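Local atomic coordinates of putative gdp-fucose protein o-fucosyltransferase 1 (PDB entry 3ZY5), a protein that belongs to the GT-B clan of glycosyltransferase folds, is a putative protein O-fucosyltransferase, and holds guanosine-5'-diphosphate-beta-L-fucopyranose. Residues Thr54-Phe59 / Gly123-Gln128; Phe213-Leu218 / Asp326-Asn331. All blocks are in the same frame, centred on the assembly; numbering follows the deposited sequence.

Contact 1: residues Thr54-Phe59 / Gly123-Gln128; sequences TKMIPF and GPYWDQ
OE1 of Q128 is joined to M56 by one water, which donates to OE1 (3.0 Å) and in turn accepts from the backbone N of M56 (3.0 Å). This bridge links helix 122-128 to strand 53-58, the second arm of a beta hairpin with strand 40-50, in a mixed sheet of the GT-B fold. K55 and I57 pair with E48 and F46 of strand 40-50; M56 N, between them, points the other way and donates to the water. Glutamine suits this place on helix 122-128 because it is long enough to span the gap: CG stands anti to the backbone N (chi1 178°), and a bend at chi2 then carries the amide past the methionine, where OE1 also lies 3.4 Å from M56 CB.

M56 carries most of the contact. Bends at chi2 (54°) and chi3 (57°) fold its chain back, so that CG and SD lie by Y125 while CE reaches P124. Its CG lies 3.9 Å from Y125 CD1, with the sulfur passing obliquely by the same ring as a Met-aromatic contact, SD being 5.5 Å from the ring centroid. A supple thioether suits a place where aromatic, proline and amide surfaces must be met at once. Y125, buried, reaches beyond to C14 and P15, and its hydroxyl makes a weak hydrogen bond with F13 O. P124, with no N-H to give, presents the CB side of its ring to the strand, where T54 CB approaches P124 CB at 4.3 Å. The methyl of M56 completes the fold, CE resting 4.2 Å from P124 CB.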
ATOM      1  N   THR A  54     -13.456  13.621  11.903  1.00 24.73           N
ATOM      2  CA  THR A  54     -13.665  13.047  10.576  1.00 21.47           C
ATOM      3  C   THR A  54     -15.166  12.830  10.459  1.00 19.57           C
ATOM      4  O   THR A  54     -15.748  12.135  11.290  1.00 18.81           O
ATOM      5  CB  THR A  54     -12.905  11.712  10.363  1.00 21.69           C
ATOM      6  OG1 THR A  54     -11.502  11.972  10.368  1.00 21.77           O
ATOM      7  CG2 THR A  54     -13.261  11.090   8.983  1.00 19.77           C
ATOM      8  N   LYS A  55     -15.792  13.442   9.453  1.00 17.05           N
ATOM      9  CA  LYS A  55     -17.234  13.295   9.273  1.00 15.97           C
ATOM     10  C   LYS A  55     -17.558  12.349   8.118  1.00 13.83           C
ATOM     11  O   LYS A  55     -17.045  12.532   7.003  1.00 12.14           O
ATOM     12  CB  LYS A  55     -17.931  14.634   8.996  1.00 16.18           C
ATOM     13  CG  LYS A  55     -19.398  14.573   9.461  1.00 22.14           C
ATOM     14  CD  LYS A  55     -20.389  15.184   8.497  1.00 24.98           C
ATOM     15  CE  LYS A  55     -21.764  14.523   8.679  1.00 28.21           C
ATOM     16  NZ  LYS A  55     -22.449  14.931   9.930  1.00 32.25           N
ATOM     17  N   MET A  56     -18.439  11.388   8.379  1.00 11.59           N
ATOM     18  CA  MET A  56     -18.928  10.502   7.321  1.00 11.72           C
ATOM     19  C   MET A  56     -20.291  11.017   6.878  1.00 12.28           C
ATOM     20  O   MET A  56     -21.190  11.288   7.717  1.00 12.53           O
ATOM     21  CB  MET A  56     -19.019   9.050   7.789  1.00 11.70           C
ATOM     22  CG  MET A  56     -17.785   8.195   7.476  1.00 11.47           C
ATOM     23  SD  MET A  56     -16.176   8.792   8.027  1.00 12.93           S
ATOM     24  CE  MET A  56     -16.525   8.952   9.791  1.00 13.00           C
ATOM     25  N   ILE A  57     -20.417  11.214   5.574  1.00 11.16           N
ATOM     26  CA  ILE A  57     -21.632  11.766   4.994  1.00 10.98           C
ATOM     27  C   ILE A  57     -22.274  10.652   4.185  1.00 10.04           C
ATOM     28  O   ILE A  57     -21.641  10.157   3.235  1.00  9.15           O
ATOM     29  CB  ILE A  57     -21.314  12.876   3.971  1.00 12.01           C
ATOM     30  CG1 ILE A  57     -20.285  13.904   4.488  1.00 13.60           C
ATOM     31  CG2 ILE A  57     -22.629  13.456   3.354  1.00 11.89           C
ATOM     32  CD1 ILE A  57     -20.882  15.096   5.198  1.00 20.50           C
ATOM     33  N   PRO A  58     -23.543  10.293   4.485  1.00  9.86           N
ATOM     34  CA  PRO A  58     -24.132   9.224   3.658  1.00  9.37           C
ATOM     35  C   PRO A  58     -24.226   9.606   2.172  1.00  9.76           C
ATOM     36  O   PRO A  58     -24.551  10.760   1.844  1.00 10.66           O
ATOM     37  CB  PRO A  58     -25.548   9.084   4.233  1.00  9.37           C
ATOM     38  CG  PRO A  58     -25.457   9.580   5.626  1.00  9.59           C
ATOM     39  CD  PRO A  58     -24.472  10.730   5.545  1.00 10.08           C
ATOM     40  N   PHE A  59     -23.933   8.645   1.290  1.00  9.67           N
ATOM     41  CA  PHE A  59     -24.113   8.823  -0.141  1.00  9.64           C
ATOM     42  C   PHE A  59     -25.394   9.598  -0.457  1.00  9.43           C
ATOM     43  O   PHE A  59     -25.346  10.600  -1.169  1.00  9.01           O
ATOM     44  CB  PHE A  59     -24.180   7.460  -0.863  1.00 10.11           C
ATOM     45  CG  PHE A  59     -24.414   7.595  -2.355  1.00 12.15           C
ATOM     46  CD1 PHE A  59     -23.339   7.738  -3.234  1.00 12.15           C
ATOM     47  CD2 PHE A  59     -25.714   7.636  -2.863  1.00 13.38           C
ATOM     48  CE1 PHE A  59     -23.555   7.922  -4.595  1.00 13.58           C
ATOM     49  CE2 PHE A  59     -25.945   7.772  -4.229  1.00 14.48           C
ATOM     50  CZ  PHE A  59     -24.862   7.939  -5.095  1.00 13.91           C
ATOM     51  N   GLY A 123      -9.641   4.265  10.297  1.00 10.43           N
ATOM     52  CA  GLY A 123     -10.289   3.711  11.484  1.00 11.27           C
ATOM     53  C   GLY A 123     -11.713   4.196  11.742  1.00 10.96           C
ATOM     54  O   GLY A 123     -12.605   3.365  11.925  1.00 11.63           O
ATOM     55  N   PRO A 124     -11.926   5.527  11.771  1.00 11.67           N
ATOM     56  CA  PRO A 124     -13.264   6.164  11.883  1.00 12.62           C
ATOM     57  C   PRO A 124     -14.302   5.647  10.890  1.00 12.32           C
ATOM     58  O   PRO A 124     -15.470   5.395  11.255  1.00 11.89           O
ATOM     59  CB  PRO A 124     -12.946   7.632  11.608  1.00 13.14           C
ATOM     60  CG  PRO A 124     -11.605   7.804  12.343  1.00 13.75           C
ATOM     61  CD  PRO A 124     -10.847   6.530  11.968  1.00 11.82           C
ATOM     62  N   TYR A 125     -13.878   5.486   9.640  1.00 11.99           N
ATOM     63  CA  TYR A 125     -14.789   4.991   8.605  1.00 11.03           C
ATOM     64  C   TYR A 125     -15.411   3.644   8.994  1.00 11.30           C
ATOM     65  O   TYR A 125     -16.630   3.530   9.097  1.00 11.15           O
ATOM     66  CB  TYR A 125     -14.073   4.868   7.257  1.00 10.19           C
ATOM     67  CG  TYR A 125     -15.016   4.508   6.128  1.00  8.84           C
ATOM     68  CD1 TYR A 125     -15.753   5.497   5.491  1.00  8.83           C
ATOM     69  CD2 TYR A 125     -15.157   3.177   5.696  1.00  8.90           C
ATOM     70  CE1 TYR A 125     -16.628   5.196   4.470  1.00  6.29           C
ATOM     71  CE2 TYR A 125     -16.038   2.865   4.684  1.00  8.82           C
ATOM     72  CZ  TYR A 125     -16.737   3.896   4.049  1.00  7.70           C
ATOM     73  OH  TYR A 125     -17.603   3.607   3.021  1.00  6.16           O
ATOM     74  N   TRP A 126     -14.578   2.636   9.217  1.00 11.30           N
ATOM     75  CA  TRP A 126     -15.060   1.326   9.675  1.00 12.34           C
ATOM     76  C   TRP A 126     -15.650   1.290  11.109  1.00 13.15           C
ATOM     77  O   TRP A 126     -16.614   0.594  11.357  1.00 14.31           O
ATOM     78  CB  TRP A 126     -13.998   0.256   9.464  1.00 11.27           C
ATOM     79  CG  TRP A 126     -13.528   0.191   8.008  1.00 12.58           C
ATOM     80  CD1 TRP A 126     -12.361   0.692   7.500  1.00  7.93           C
ATOM     81  CD2 TRP A 126     -14.239  -0.384   6.891  1.00  9.48           C
ATOM     82  NE1 TRP A 126     -12.305   0.469   6.128  1.00 10.33           N
ATOM     83  CE2 TRP A 126     -13.432  -0.208   5.740  1.00  8.57           C
ATOM     84  CE3 TRP A 126     -15.472  -1.029   6.756  1.00 12.17           C
ATOM     85  CZ2 TRP A 126     -13.820  -0.653   4.474  1.00 10.57           C
ATOM     86  CZ3 TRP A 126     -15.853  -1.488   5.505  1.00 11.03           C
ATOM     87  CH2 TRP A 126     -15.040  -1.289   4.373  1.00 12.10           C
ATOM     88  N   ASP A 127     -15.086   2.043  12.044  1.00 15.27           N
ATOM     89  CA  ASP A 127     -15.722   2.240  13.345  1.00 16.54           C
ATOM     90  C   ASP A 127     -17.183   2.735  13.234  1.00 17.35           C
ATOM     91  O   ASP A 127     -18.064   2.258  13.950  1.00 17.47           O
ATOM     92  CB  ASP A 127     -14.904   3.209  14.200  1.00 16.78           C
ATOM     93  CG  ASP A 127     -13.640   2.548  14.807  1.00 17.81           C
ATOM     94  OD1 ASP A 127     -13.557   1.308  14.880  1.00 16.56           O
ATOM     95  OD2 ASP A 127     -12.748   3.297  15.236  1.00 19.30           O
ATOM     96  N   GLN A 128     -17.444   3.651  12.304  1.00 18.46           N
ATOM     97  CA  GLN A 128     -18.791   4.217  12.099  1.00 18.98           C
ATOM     98  C   GLN A 128     -19.855   3.145  11.904  1.00 18.66           C
ATOM     99  O   GLN A 128     -21.006   3.309  12.326  1.00 17.62           O
ATOM    100  CB  GLN A 128     -18.794   5.156  10.895  1.00 19.90           C
ATOM    101  CG  GLN A 128     -20.147   5.779  10.535  1.00 23.96           C
ATOM    102  CD  GLN A 128     -20.455   7.034  11.326  1.00 27.80           C
ATOM    103  OE1 GLN A 128     -20.401   8.128  10.787  1.00 30.45           O
ATOM    104  NE2 GLN A 128     -20.760   6.882  12.615  1.00 31.04           N
TER
HETATM  105  O   HOH W   1     -19.319  10.890  11.156  1.00 18.70           O

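Contact 2: residues Phe213-Leu218 / Asp326-Asn331; sequences FVAVHL and DLFVGN. With GFB (guanosine-5'-diphosphate-beta-L-fucopyranose), chain F.
Two adjacent parallel strands, 213-218 and 327-330, form part of the Rossmann-like sheet at the C-terminal ends of whose strands the guanine of guanosine-5'-diphosphate-beta-L-fucopyranose is bound. The ladder alternates between the strands: A215 N donates to L327 O (2.8 Å), V329 N to A215 O (2.9 Å) and H217 N to V329 O (3.0 Å). At its start D326, just before the second strand, extends the row with its side chain: OD1 takes F213 N at 2.8 Å, on the anti side of the carboxylate and 34° out of its plane, while the F213 ring stands nearly perpendicular to that group.

Branched V214, V216 and V329, which favour extended backbone, share one face with L327; V216 CG1 lies 4.0 Å from V329 CB. On the other face A215 is small beside the large F328; H217 CB lies at the edge of that ring, 4.1 Å from F328 CE1. H217 has CG anti to its backbone N (chi1 176°), which sets the imidazole where NE2 donates to N7 of the guanine at 3.1 Å. Its other nitrogen, ND1, is bonded to S337 OG, so both are engaged and the ring's rotation is fixed.

The valine and L327 face packs on helix 264-278, and the A215 and F328 face on M322 of helix 315-324. Strand 282-287 flanks 213-218 on its far side, with 354-356 next to 327-330.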
ATOM      1  N   PHE A 213     -25.363  33.576 -15.779  1.00 27.54           N
ATOM      2  CA  PHE A 213     -24.207  33.738 -14.899  1.00 26.51           C
ATOM      3  C   PHE A 213     -23.017  32.858 -15.271  1.00 25.57           C
ATOM      4  O   PHE A 213     -23.184  31.782 -15.846  1.00 24.99           O
ATOM      5  CB  PHE A 213     -24.592  33.660 -13.411  1.00 25.91           C
ATOM      6  CG  PHE A 213     -24.829  32.251 -12.873  1.00 26.25           C
ATOM      7  CD1 PHE A 213     -26.096  31.666 -12.932  1.00 26.85           C
ATOM      8  CD2 PHE A 213     -23.792  31.543 -12.244  1.00 24.95           C
ATOM      9  CE1 PHE A 213     -26.327  30.376 -12.399  1.00 27.13           C
ATOM     10  CE2 PHE A 213     -24.010  30.266 -11.705  1.00 25.44           C
ATOM     11  CZ  PHE A 213     -25.278  29.685 -11.782  1.00 25.77           C
ATOM     12  N   VAL A 214     -21.824  33.366 -14.975  1.00 24.90           N
ATOM     13  CA  VAL A 214     -20.584  32.621 -15.133  1.00 24.48           C
ATOM     14  C   VAL A 214     -20.184  32.109 -13.739  1.00 24.04           C
ATOM     15  O   VAL A 214     -20.107  32.874 -12.781  1.00 23.72           O
ATOM     16  CB  VAL A 214     -19.441  33.510 -15.737  1.00 25.09           C
ATOM     17  CG1 VAL A 214     -18.148  32.709 -15.918  1.00 24.48           C
ATOM     18  CG2 VAL A 214     -19.871  34.148 -17.072  1.00 24.86           C
ATOM     19  N   ALA A 215     -19.957  30.805 -13.642  1.00 23.78           N
ATOM     20  CA  ALA A 215     -19.402  30.193 -12.440  1.00 23.51           C
ATOM     21  C   ALA A 215     -17.941  29.855 -12.693  1.00 23.44           C
ATOM     22  O   ALA A 215     -17.589  29.313 -13.746  1.00 23.61           O
ATOM     23  CB  ALA A 215     -20.172  28.927 -12.078  1.00 22.82           C
ATOM     24  N   VAL A 216     -17.097  30.187 -11.725  1.00 23.87           N
ATOM     25  CA  VAL A 216     -15.664  29.913 -11.816  1.00 23.83           C
ATOM     26  C   VAL A 216     -15.175  29.153 -10.587  1.00 23.76           C
ATOM     27  O   VAL A 216     -15.585  29.446  -9.466  1.00 23.53           O
ATOM     28  CB  VAL A 216     -14.797  31.211 -12.032  1.00 24.57           C
ATOM     29  CG1 VAL A 216     -15.266  31.995 -13.267  1.00 24.92           C
ATOM     30  CG2 VAL A 216     -14.788  32.105 -10.801  1.00 24.20           C
ATOM     31  N   HIS A 217     -14.304  28.172 -10.802  1.00 23.82           N
ATOM     32  CA  HIS A 217     -13.654  27.496  -9.679  1.00 24.33           C
ATOM     33  C   HIS A 217     -12.215  27.985  -9.491  1.00 25.13           C
ATOM     34  O   HIS A 217     -11.400  27.893 -10.409  1.00 25.13           O
ATOM     35  CB  HIS A 217     -13.710  25.974  -9.861  1.00 24.03           C
ATOM     36  CG  HIS A 217     -12.976  25.207  -8.800  1.00 23.80           C
ATOM     37  ND1 HIS A 217     -12.101  24.186  -9.097  1.00 22.66           N
ATOM     38  CD2 HIS A 217     -12.976  25.323  -7.449  1.00 21.93           C
ATOM     39  CE1 HIS A 217     -11.597  23.701  -7.975  1.00 23.43           C
ATOM     40  NE2 HIS A 217     -12.115  24.370  -6.960  1.00 21.97           N
ATOM     41  N   LEU A 218     -11.923  28.524  -8.305  1.00 25.99           N
ATOM     42  CA  LEU A 218     -10.596  29.043  -7.989  1.00 27.38           C
ATOM     43  C   LEU A 218      -9.887  28.205  -6.937  1.00 28.02           C
ATOM     44  O   LEU A 218     -10.208  28.256  -5.756  1.00 28.06           O
ATOM     45  CB  LEU A 218     -10.657  30.515  -7.544  1.00 27.81           C
ATOM     46  CG  LEU A 218     -11.492  31.467  -8.401  1.00 27.69           C
ATOM     47  CD1 LEU A 218     -11.499  32.859  -7.784  1.00 29.63           C
ATOM     48  CD2 LEU A 218     -10.997  31.510  -9.850  1.00 27.13           C
ATOM     49  N   ASP A 326     -24.633  29.132 -16.480  1.00 25.24           N
ATOM     50  CA  ASP A 326     -24.724  29.287 -17.945  1.00 25.76           C
ATOM     51  C   ASP A 326     -23.387  29.030 -18.621  1.00 25.73           C
ATOM     52  O   ASP A 326     -23.326  28.479 -19.731  1.00 25.61           O
ATOM     53  CB  ASP A 326     -25.312  30.653 -18.328  1.00 26.14           C
ATOM     54  CG  ASP A 326     -26.695  30.843 -17.755  1.00 26.06           C
ATOM     55  OD1 ASP A 326     -26.806  31.328 -16.613  1.00 25.91           O
ATOM     56  OD2 ASP A 326     -27.665  30.446 -18.423  1.00 27.12           O
ATOM     57  N   LEU A 327     -22.323  29.424 -17.931  1.00 25.79           N
ATOM     58  CA  LEU A 327     -20.967  29.137 -18.359  1.00 26.01           C
ATOM     59  C   LEU A 327     -20.110  28.809 -17.146  1.00 25.08           C
ATOM     60  O   LEU A 327     -20.152  29.510 -16.136  1.00 25.12           O
ATOM     61  CB  LEU A 327     -20.371  30.327 -19.123  1.00 26.74           C
ATOM     62  CG  LEU A 327     -18.906  30.304 -19.587  1.00 27.96           C
ATOM     63  CD1 LEU A 327     -18.532  29.036 -20.361  1.00 28.95           C
ATOM     64  CD2 LEU A 327     -18.624  31.535 -20.428  1.00 31.01           C
ATOM     65  N   PHE A 328     -19.329  27.738 -17.263  1.00 24.61           N
ATOM     66  CA  PHE A 328     -18.386  27.356 -16.222  1.00 23.30           C
ATOM     67  C   PHE A 328     -16.937  27.472 -16.693  1.00 23.21           C
ATOM     68  O   PHE A 328     -16.576  26.985 -17.768  1.00 24.46           O
ATOM     69  CB  PHE A 328     -18.710  25.935 -15.731  1.00 21.92           C
ATOM     70  CG  PHE A 328     -17.628  25.315 -14.889  1.00 19.85           C
ATOM     71  CD1 PHE A 328     -17.371  25.794 -13.618  1.00 16.44           C
ATOM     72  CD2 PHE A 328     -16.889  24.232 -15.359  1.00 15.58           C
ATOM     73  CE1 PHE A 328     -16.381  25.215 -12.822  1.00 16.79           C
ATOM     74  CE2 PHE A 328     -15.904  23.652 -14.567  1.00 14.79           C
ATOM     75  CZ  PHE A 328     -15.638  24.151 -13.314  1.00 16.10           C
ATOM     76  N   VAL A 329     -16.112  28.137 -15.895  1.00 23.29           N
ATOM     77  CA  VAL A 329     -14.660  28.164 -16.104  1.00 23.03           C
ATOM     78  C   VAL A 329     -13.989  27.504 -14.901  1.00 22.99           C
ATOM     79  O   VAL A 329     -14.093  27.997 -13.776  1.00 22.97           O
ATOM     80  CB  VAL A 329     -14.089  29.601 -16.222  1.00 23.47           C
ATOM     81  CG1 VAL A 329     -12.624  29.545 -16.628  1.00 23.94           C
ATOM     82  CG2 VAL A 329     -14.897  30.432 -17.189  1.00 24.01           C
ATOM     83  N   GLY A 330     -13.288  26.405 -15.144  1.00 22.60           N
ATOM     84  CA  GLY A 330     -12.688  25.639 -14.063  1.00 21.54           C
ATOM     85  C   GLY A 330     -11.175  25.615 -14.101  1.00 21.18           C
ATOM     86  O   GLY A 330     -10.546  26.259 -14.939  1.00 20.61           O
ATOM     87  N   ASN A 331     -10.613  24.878 -13.153  1.00 20.46           N
ATOM     88  CA  ASN A 331      -9.215  24.574 -13.117  1.00 20.70           C
ATOM     89  C   ASN A 331      -9.031  23.166 -13.684  1.00 20.96           C
ATOM     90  O   ASN A 331      -9.590  22.190 -13.162  1.00 19.02           O
ATOM     91  CB  ASN A 331      -8.694  24.684 -11.681  1.00 20.59           C
ATOM     92  CG  ASN A 331      -7.222  24.383 -11.576  1.00 22.54           C
ATOM     93  OD1 ASN A 331      -6.771  23.293 -11.948  1.00 21.81           O
ATOM     94  ND2 ASN A 331      -6.453  25.352 -11.080  1.00 22.61           N
TER
HETATM   95  O1P GFB F1386     -11.811  17.775  -3.829  1.00 19.47           O
HETATM   96  P   GFB F1386     -10.334  17.525  -4.027  1.00 19.78           P
HETATM   97  O3P GFB F1386      -9.881  16.094  -3.900  1.00 23.72           O
HETATM   98  O2P GFB F1386      -9.963  18.128  -5.497  1.00 18.70           O
HETATM   99  O5' GFB F1386      -9.505  18.473  -3.051  1.00 22.46           O
HETATM  100  P1  GFB F1386      -8.556  18.555  -6.169  1.00 17.96           P
HETATM  101  C5' GFB F1386      -9.885  19.848  -3.003  1.00 22.64           C
HETATM  102  C4' GFB F1386     -10.643  20.024  -1.689  1.00 22.62           C
HETATM  103  O4' GFB F1386     -10.419  21.351  -1.195  1.00 22.24           O
HETATM  104  C3' GFB F1386     -12.148  19.872  -1.844  1.00 22.07           C
HETATM  105  C1' GFB F1386     -11.660  21.989  -0.886  1.00 22.40           C
HETATM  106  O3' GFB F1386     -12.610  18.522  -1.638  1.00 19.56           O
HETATM  107  C2' GFB F1386     -12.679  20.863  -0.821  1.00 21.57           C
HETATM  108  O2' GFB F1386     -12.698  20.302   0.497  1.00 22.22           O
HETATM  109  N9  GFB F1386     -12.116  22.849  -2.008  1.00 23.36           N
HETATM  110  C8  GFB F1386     -11.598  22.998  -3.243  1.00 22.28           C
HETATM  111  C4  GFB F1386     -13.225  23.580  -1.929  1.00 22.55           C
HETATM  112  N7  GFB F1386     -12.387  23.846  -3.946  1.00 20.98           N
HETATM  113  C5  GFB F1386     -13.397  24.231  -3.138  1.00 22.88           C
HETATM  114  C6  GFB F1386     -14.494  25.070  -3.275  1.00 23.15           C
HETATM  115  O6  GFB F1386     -14.668  25.668  -4.361  1.00 24.94           O
HETATM  116  N1  GFB F1386     -15.356  25.205  -2.237  1.00 22.83           N
HETATM  117  C2  GFB F1386     -15.153  24.547  -1.075  1.00 22.56           C
HETATM  118  N2  GFB F1386     -15.972  24.663  -0.009  1.00 23.26           N
HETATM  119  N3  GFB F1386     -14.102  23.742  -0.917  1.00 20.67           N
HETATM  120  C1  GFB F1386      -6.370  17.340  -5.266  1.00 22.31           C
HETATM  121  C2A GFB F1386      -6.663  16.090  -4.416  1.00 23.25           C
HETATM  122  O1  GFB F1386      -7.448  18.236  -5.058  1.00 17.93           O
HETATM  123  O5  GFB F1386      -5.240  18.059  -4.784  1.00 23.07           O
HETATM  124  C3  GFB F1386      -5.449  15.180  -4.252  1.00 24.68           C
HETATM  125  O2  GFB F1386      -7.707  15.339  -5.029  1.00 24.45           O
HETATM  126  C4A GFB F1386      -4.235  16.009  -3.826  1.00 25.42           C
HETATM  127  O3  GFB F1386      -5.743  14.139  -3.282  1.00 22.98           O
HETATM  128  C5A GFB F1386      -4.035  17.282  -4.661  1.00 25.37           C
HETATM  129  O4  GFB F1386      -4.405  16.393  -2.456  1.00 28.86           O
HETATM  130  C6A GFB F1386      -2.977  18.171  -4.020  1.00 25.25           C
HETATM  131  O1X GFB F1386      -8.405  17.710  -7.416  1.00 16.51           O
HETATM  132  O2X GFB F1386      -8.546  20.046  -6.365  1.00 19.65           O
HETATM  133  O   HOH W   2      -8.417  27.821 -10.475  1.00 32.49           O

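How the contacts relate
The two contacts occupy opposite sides of the chain's centre, their own centres 31 Å apart and nearest atoms about 18 Å apart, without touching. Both segments of contact 1 precede those of contact 2. Each belongs to a different sheet, contact 1 to the mixed one that includes strands 10-13 and 40-50, contact 2 to the five-stranded parallel one. This matches the two-lobed layout of GT-B proteins. Contact 2 reaches the ligand directly through H217, whereas the side chain of T54 lies about 13 Å from the bound guanosine-5'-diphosphate-beta-L-fucopyranose. G21 and N22, following strand 10-13, and R219 and T335, near the parallel sheet, also bond to it, consistent with a site between the lobes.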